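Local coordinates for protein ubiquinone biosynthesis accessory factor UbiJ (Escherichia coli, PDB 6H6O) that binds hydrophobic ubiquinone biosynthetic intermediates through its SCP2 domain and is essential for the stability of the Ubi complex that makes ubiquinone under aerobic conditions, at residues G45-V50 against S58-F63; R49-G54 against T81-A86. All coordinates share one frame; numbering follows the deposited sequence.

Interaction 1: residues G45-V50 against S58-F63; sequences GKVLRV and SLILVF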
loop_
_atom_site.group_PDB
_atom_site.type_symbol
_atom_site.label_atom_id
_atom_site.label_comp_id
_atom_site.label_asym_id
_atom_site.label_seq_id
_atom_site.Cartn_x
_atom_site.Cartn_y
_atom_site.Cartn_z
ATOM N N GLY A 45 -21.934 -2.242 9.356
ATOM C CA GLY A 45 -21.934 -1.151 10.326
ATOM C C GLY A 45 -20.690 -1.028 11.176
ATOM O O GLY A 45 -20.569 -0.074 11.953
ATOM N N LYS A 46 -19.730 -1.945 11.015
ATOM C CA LYS A 46 -18.502 -1.906 11.803
ATOM C C LYS A 46 -17.508 -0.864 11.322
ATOM O O LYS A 46 -17.397 -0.590 10.115
ATOM C CB LYS A 46 -17.839 -3.302 11.897
ATOM C CG LYS A 46 -18.737 -4.363 12.574
ATOM C CD LYS A 46 -19.070 -4.062 14.055
ATOM C CE LYS A 46 -19.883 -5.198 14.644
ATOM N NZ LYS A 46 -20.365 -4.869 16.016
ATOM N N VAL A 47 -16.795 -0.270 12.282
ATOM C CA VAL A 47 -15.692 0.676 12.079
ATOM C C VAL A 47 -14.393 -0.006 12.576
ATOM O O VAL A 47 -14.254 -0.273 13.782
ATOM C CB VAL A 47 -15.899 2.036 12.782
ATOM C CG1 VAL A 47 -14.725 2.981 12.465
ATOM C CG2 VAL A 47 -17.233 2.669 12.398
ATOM N N LEU A 48 -13.466 -0.304 11.650
ATOM C CA LEU A 48 -12.201 -0.945 11.974
ATOM C C LEU A 48 -11.073 0.054 11.749
ATOM O O LEU A 48 -10.864 0.489 10.615
ATOM C CB LEU A 48 -12.000 -2.196 11.101
ATOM C CG LEU A 48 -10.633 -2.947 11.197
ATOM C CD1 LEU A 48 -10.351 -3.450 12.639
ATOM C CD2 LEU A 48 -10.593 -4.144 10.219
ATOM N N ARG A 49 -10.362 0.418 12.832
ATOM C CA ARG A 49 -9.225 1.345 12.761
ATOM C C ARG A 49 -7.924 0.549 12.660
ATOM O O ARG A 49 -7.683 -0.341 13.468
ATOM C CB ARG A 49 -9.205 2.275 13.986
ATOM C CG ARG A 49 -8.252 3.455 13.825
ATOM C CD ARG A 49 -8.475 4.515 14.902
ATOM N NE ARG A 49 -7.674 5.700 14.596
ATOM C CZ ARG A 49 -8.151 6.927 14.408
ATOM N NH1 ARG A 49 -9.448 7.171 14.533
ATOM N NH2 ARG A 49 -7.330 7.923 14.099
ATOM N N VAL A 50 -7.086 0.884 11.679
ATOM C CA VAL A 50 -5.817 0.205 11.427
ATOM C C VAL A 50 -4.688 1.210 11.627
ATOM O O VAL A 50 -4.618 2.219 10.918
ATOM C CB VAL A 50 -5.741 -0.508 10.035
ATOM C CG1 VAL A 50 -4.423 -1.269 9.877
ATOM C CG2 VAL A 50 -6.929 -1.440 9.792
ATOM N N SER A 58 -3.533 7.022 10.502
ATOM C CA SER A 58 -4.425 5.874 10.683
ATOM C C SER A 58 -5.173 5.562 9.363
ATOM O O SER A 58 -5.255 6.418 8.474
ATOM C CB SER A 58 -5.458 6.203 11.763
ATOM O OG SER A 58 -4.867 6.709 12.949
ATOM N N LEU A 59 -5.724 4.342 9.263
ATOM C CA LEU A 59 -6.614 3.913 8.188
ATOM C C LEU A 59 -7.909 3.492 8.901
ATOM O O LEU A 59 -7.863 2.750 9.874
ATOM C CB LEU A 59 -6.077 2.706 7.416
ATOM C CG LEU A 59 -4.939 2.926 6.409
ATOM C CD1 LEU A 59 -4.543 1.596 5.806
ATOM C CD2 LEU A 59 -5.359 3.883 5.256
ATOM N N ILE A 60 -9.037 3.979 8.444
ATOM C CA ILE A 60 -10.309 3.621 9.063
ATOM C C ILE A 60 -11.202 3.003 7.983
ATOM O O ILE A 60 -11.411 3.600 6.935
ATOM C CB ILE A 60 -10.943 4.819 9.805
ATOM C CG1 ILE A 60 -9.970 5.394 10.894
ATOM C CG2 ILE A 60 -12.276 4.392 10.452
ATOM C CD1 ILE A 60 -9.173 6.608 10.463
ATOM N N LEU A 61 -11.659 1.778 8.229
ATOM C CA LEU A 61 -12.510 1.018 7.305
ATOM C C LEU A 61 -13.937 1.019 7.865
ATOM O O LEU A 61 -14.145 0.602 9.016
ATOM C CB LEU A 61 -11.998 -0.423 7.175
ATOM C CG LEU A 61 -10.832 -0.704 6.185
ATOM C CD1 LEU A 61 -9.617 0.164 6.441
ATOM C CD2 LEU A 61 -10.445 -2.174 6.227
ATOM N N VAL A 62 -14.902 1.518 7.085
ATOM C CA VAL A 62 -16.322 1.569 7.526
ATOM C C VAL A 62 -17.099 0.658 6.599
ATOM O O VAL A 62 -17.227 0.963 5.418
ATOM C CB VAL A 62 -16.897 3.014 7.516
ATOM C CG1 VAL A 62 -18.338 3.020 8.018
ATOM C CG2 VAL A 62 -16.015 3.964 8.337
ATOM N N PHE A 63 -17.637 -0.437 7.139
ATOM C CA PHE A 63 -18.331 -1.444 6.344
ATOM C C PHE A 63 -19.837 -1.212 6.194
ATOM O O PHE A 63 -20.557 -1.172 7.191
ATOM C CB PHE A 63 -18.050 -2.851 6.904
ATOM C CG PHE A 63 -16.589 -3.228 6.932
ATOM C CD1 PHE A 63 -15.994 -3.857 5.837
ATOM C CD2 PHE A 63 -15.804 -2.958 8.051
ATOM C CE1 PHE A 63 -14.623 -4.192 5.853
ATOM C CE2 PHE A 63 -14.443 -3.290 8.068
ATOM C CZ PHE A 63 -13.861 -3.912 6.967
#
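Leu48 and Leu61 pair across the middle of an antiparallel beta hairpin, the first two strands along the chain in the mixed sheet of UbiJ's SCP2 domain. The axes of strands 47-50 and 58-63 come within 4.6 Å, with 162° between their directions.

Backbone bonds set the register. Leu48 and Leu61 exchange two, as do Val50 and Leu59, where Val50 N reaches Leu59 O at 2.7 Å. Past the start of strand 47-50, Phe63 N bonds to Lys46 O and Gly45 N to Phe63 O at 2.8 Å. Val47 with Val62 and Arg49 with Ile60 are the non-hydrogen-bonded pairs, whose CA-H groups point to carbonyls flanking the partner, as Val47 CA does to Leu61 O.

Apolar packing occupies both faces. On the one carrying Leu48, Val50, Leu59 and Leu61, the Phe63 ring turns its edge to Leu48, with CE2 4.0 Å from Leu48 CB. Helix 113-128 covers part of this face, setting Val115 against Leu48 and Phe119 against Leu61, consistent with the hydrophobic interior in which SCP2 domains hold lipids. On the other face Val47 CG1 presses tightly on Ile60 CG2 at 3.5 Å, and Trp74 packs on both residues.

The polar contact lies at the turn end of the hairpin, near Ser58. With CG anti to the backbone N (chi1 -167°) and the chain extended to NE, Arg49 runs alongside Ile60, whose CD1 sits 4.0 Å above the centre of the guanidinium plane. One face of the charged group thus rests on a methyl, while its edge meets a hydroxyl. Glu51 binds Arg49 NE and also bonds to Ser58 OG, and Trp74 O takes Arg49 NH1. Arg49 NH2 donates to Ser58 OG at 3.0 Å, the oxygen lying 20° out of the guanidinium plane.

Interaction 2: residues R49-G54 against T81-A86; sequences RVEVKG and TVIAYA. With LMR ((2S)-2-hydroxybutanedioic acid), chain C.
Lys53 lays its aliphatic chain over the ring of Tyr85 in a CH-pi contact, its CB 3.7 Å from the ring centroid. The opposite face of that ring carries the bound (2S)-2-hydroxybutanedioic acid, whose C2 stands over the rim; its hydroxyl O2 comes within 3.2 Å of Tyr85 CD1. With chi2 extended (-156°), Lys53 CD reaches along the same face as CB and lies over Tyr85 CE2, 3.7 Å away. Crossing Ile83, Lys53 CG touches CG2 at 3.8 Å.

Parallel pairing of strands 49-52 and 81-84, near the centre of the SCP2 sheet, positions this pair. Glu51 N donates to Val82 O and Glu51 O accepts from Ala84 N, Val82 N bonds to Arg49 O, and Lys53 N meets Ala84 O from well above the carbonyl plane. Beyond the last rung, a water donates to Lys53 O at 2.7 Å and accepts from Ala86 N at 2.9 Å; Ala86 also packs on Ala86 of the second subunit. Val50 CG2 and Val82 CG2 lie side by side, 3.7 Å apart, while on the other face Glu51 CB and CG rest on Ile83 CG1.

An alanine in place of Tyr85 would remove the ring and is likely to leave both the Lys53 chain and the acid without the flat surface between them. What the ring offers the acid is carbon, so Tyr85 probably contributes surface here more than polar binding.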
loop_
_atom_site.group_PDB
_atom_site.type_symbol
_atom_site.label_atom_id
_atom_site.label_comp_id
_atom_site.label_asym_id
_atom_site.label_seq_id
_atom_site.Cartn_x
_atom_site.Cartn_y
_atom_site.Cartn_z
ATOM N N ARG A 49 -10.362 0.418 12.832
ATOM C CA ARG A 49 -9.225 1.345 12.761
ATOM C C ARG A 49 -7.924 0.549 12.660
ATOM O O ARG A 49 -7.683 -0.341 13.468
ATOM C CB ARG A 49 -9.205 2.275 13.986
ATOM C CG ARG A 49 -8.252 3.455 13.825
ATOM C CD ARG A 49 -8.475 4.515 14.902
ATOM N NE ARG A 49 -7.674 5.700 14.596
ATOM C CZ ARG A 49 -8.151 6.927 14.408
ATOM N NH1 ARG A 49 -9.448 7.171 14.533
ATOM N NH2 ARG A 49 -7.330 7.923 14.099
ATOM N N VAL A 50 -7.086 0.884 11.679
ATOM C CA VAL A 50 -5.817 0.205 11.427
ATOM C C VAL A 50 -4.688 1.210 11.627
ATOM O O VAL A 50 -4.618 2.219 10.918
ATOM C CB VAL A 50 -5.741 -0.508 10.035
ATOM C CG1 VAL A 50 -4.423 -1.269 9.877
ATOM C CG2 VAL A 50 -6.929 -1.440 9.792
ATOM N N GLU A 51 -3.845 0.956 12.639
ATOM C CA GLU A 51 -2.678 1.782 12.957
ATOM C C GLU A 51 -1.462 1.020 12.449
ATOM O O GLU A 51 -1.106 -0.015 13.018
ATOM C CB GLU A 51 -2.562 2.038 14.470
ATOM C CG GLU A 51 -3.795 2.667 15.121
ATOM C CD GLU A 51 -4.094 4.127 14.833
ATOM O OE1 GLU A 51 -3.368 4.764 14.040
ATOM O OE2 GLU A 51 -5.092 4.631 15.390
ATOM N N VAL A 52 -0.889 1.462 11.327
ATOM C CA VAL A 52 0.271 0.775 10.758
ATOM C C VAL A 52 1.506 1.405 11.417
ATOM O O VAL A 52 1.749 2.607 11.250
ATOM C CB VAL A 52 0.330 0.783 9.194
ATOM C CG1 VAL A 52 1.479 -0.084 8.695
ATOM C CG2 VAL A 52 -0.975 0.270 8.581
ATOM N N LYS A 53 2.250 0.598 12.201
ATOM C CA LYS A 53 3.446 1.055 12.903
ATOM C C LYS A 53 4.472 1.622 11.896
ATOM O O LYS A 53 4.652 1.051 10.822
ATOM C CB LYS A 53 4.072 -0.081 13.718
ATOM C CG LYS A 53 3.359 -0.364 15.026
ATOM C CD LYS A 53 4.291 -1.029 16.009
ATOM C CE LYS A 53 4.797 -0.091 17.074
ATOM N NZ LYS A 53 5.653 -0.798 18.063
ATOM N N GLY A 54 5.065 2.766 12.231
ATOM C CA GLY A 54 6.034 3.424 11.353
ATOM C C GLY A 54 5.423 4.471 10.442
ATOM O O GLY A 54 6.147 5.293 9.876
ATOM N N THR A 81 -9.680 -1.821 16.920
ATOM C CA THR A 81 -8.458 -1.122 16.506
ATOM C C THR A 81 -7.336 -2.153 16.473
ATOM O O THR A 81 -7.154 -2.913 17.441
ATOM C CB THR A 81 -8.131 0.055 17.453
ATOM O OG1 THR A 81 -9.225 0.975 17.436
ATOM C CG2 THR A 81 -6.819 0.784 17.058
ATOM N N VAL A 82 -6.613 -2.194 15.354
ATOM C CA VAL A 82 -5.512 -3.124 15.168
ATOM C C VAL A 82 -4.240 -2.326 14.968
ATOM O O VAL A 82 -4.263 -1.290 14.287
ATOM C CB VAL A 82 -5.754 -4.208 14.070
ATOM C CG1 VAL A 82 -6.967 -5.068 14.398
ATOM C CG2 VAL A 82 -5.920 -3.587 12.691
ATOM N N ILE A 83 -3.157 -2.752 15.638
ATOM C CA ILE A 83 -1.848 -2.099 15.574
ATOM C C ILE A 83 -0.811 -3.155 15.165
ATOM O O ILE A 83 -0.680 -4.177 15.838
ATOM C CB ILE A 83 -1.444 -1.353 16.882
ATOM C CG1 ILE A 83 -2.567 -0.399 17.383
ATOM C CG2 ILE A 83 -0.116 -0.585 16.666
ATOM C CD1 ILE A 83 -3.312 -0.895 18.582
ATOM N N ALA A 84 -0.105 -2.923 14.042
ATOM C CA ALA A 84 0.878 -3.882 13.538
ATOM C C ALA A 84 1.773 -3.238 12.481
ATOM O O ALA A 84 1.401 -2.219 11.906
ATOM C CB ALA A 84 0.157 -5.069 12.913
ATOM N N TYR A 85 2.938 -3.865 12.201
ATOM C CA TYR A 85 3.813 -3.420 11.130
ATOM C C TYR A 85 3.147 -3.912 9.825
ATOM O O TYR A 85 2.399 -4.915 9.837
ATOM C CB TYR A 85 5.246 -3.971 11.295
ATOM C CG TYR A 85 6.089 -3.187 12.277
ATOM C CD1 TYR A 85 6.646 -1.964 11.923
ATOM C CD2 TYR A 85 6.336 -3.670 13.562
ATOM C CE1 TYR A 85 7.394 -1.218 12.833
ATOM C CE2 TYR A 85 7.093 -2.934 14.479
ATOM C CZ TYR A 85 7.617 -1.706 14.109
ATOM O OH TYR A 85 8.370 -0.958 14.986
ATOM N N ALA A 86 3.388 -3.190 8.712
ATOM C CA ALA A 86 2.783 -3.518 7.412
ATOM C C ALA A 86 3.035 -4.968 6.978
ATOM O O ALA A 86 2.145 -5.580 6.396
ATOM C CB ALA A 86 3.296 -2.567 6.344
HETATM C C1 LMR C . 11.777 -1.569 11.298
HETATM O O1A LMR C . 12.971 -1.995 11.632
HETATM O O1B LMR C . 11.561 -0.499 10.759
HETATM C C2 LMR C . 10.658 -2.529 11.660
HETATM O O2 LMR C . 9.608 -2.439 10.701
HETATM C C3 LMR C . 11.136 -3.975 11.744
HETATM C C4 LMR C . 9.993 -4.924 12.001
HETATM O O4A LMR C . 9.198 -5.249 11.141
HETATM O O4B LMR C . 9.935 -5.354 13.236
HETATM O O HOH W 1 4.775 -0.646 8.681
#

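How the interactions relate
Strand 47-52 is common to both contacts: interaction 1 pairs it with 58-63 in antiparallel fashion, interaction 2 pairs it with 80-84 in parallel, so three neighbouring strands of the mixed sheet are fixed together. Their centres lie 12 Å apart, and Arg49 and Val50 belong to both. Two direct touches join them. Ser58 OG of interaction 1 meets Glu51 OE1 of interaction 2 at 2.7 Å, probably a hydrogen bond, and on the opposite face Leu48 CD1 packs 4.1 Å from Val82 CG1. Of the bound acids, one lies beside Tyr85 in interaction 2, while another approaches the side chain of Lys46 in interaction 1 to about 5 Å.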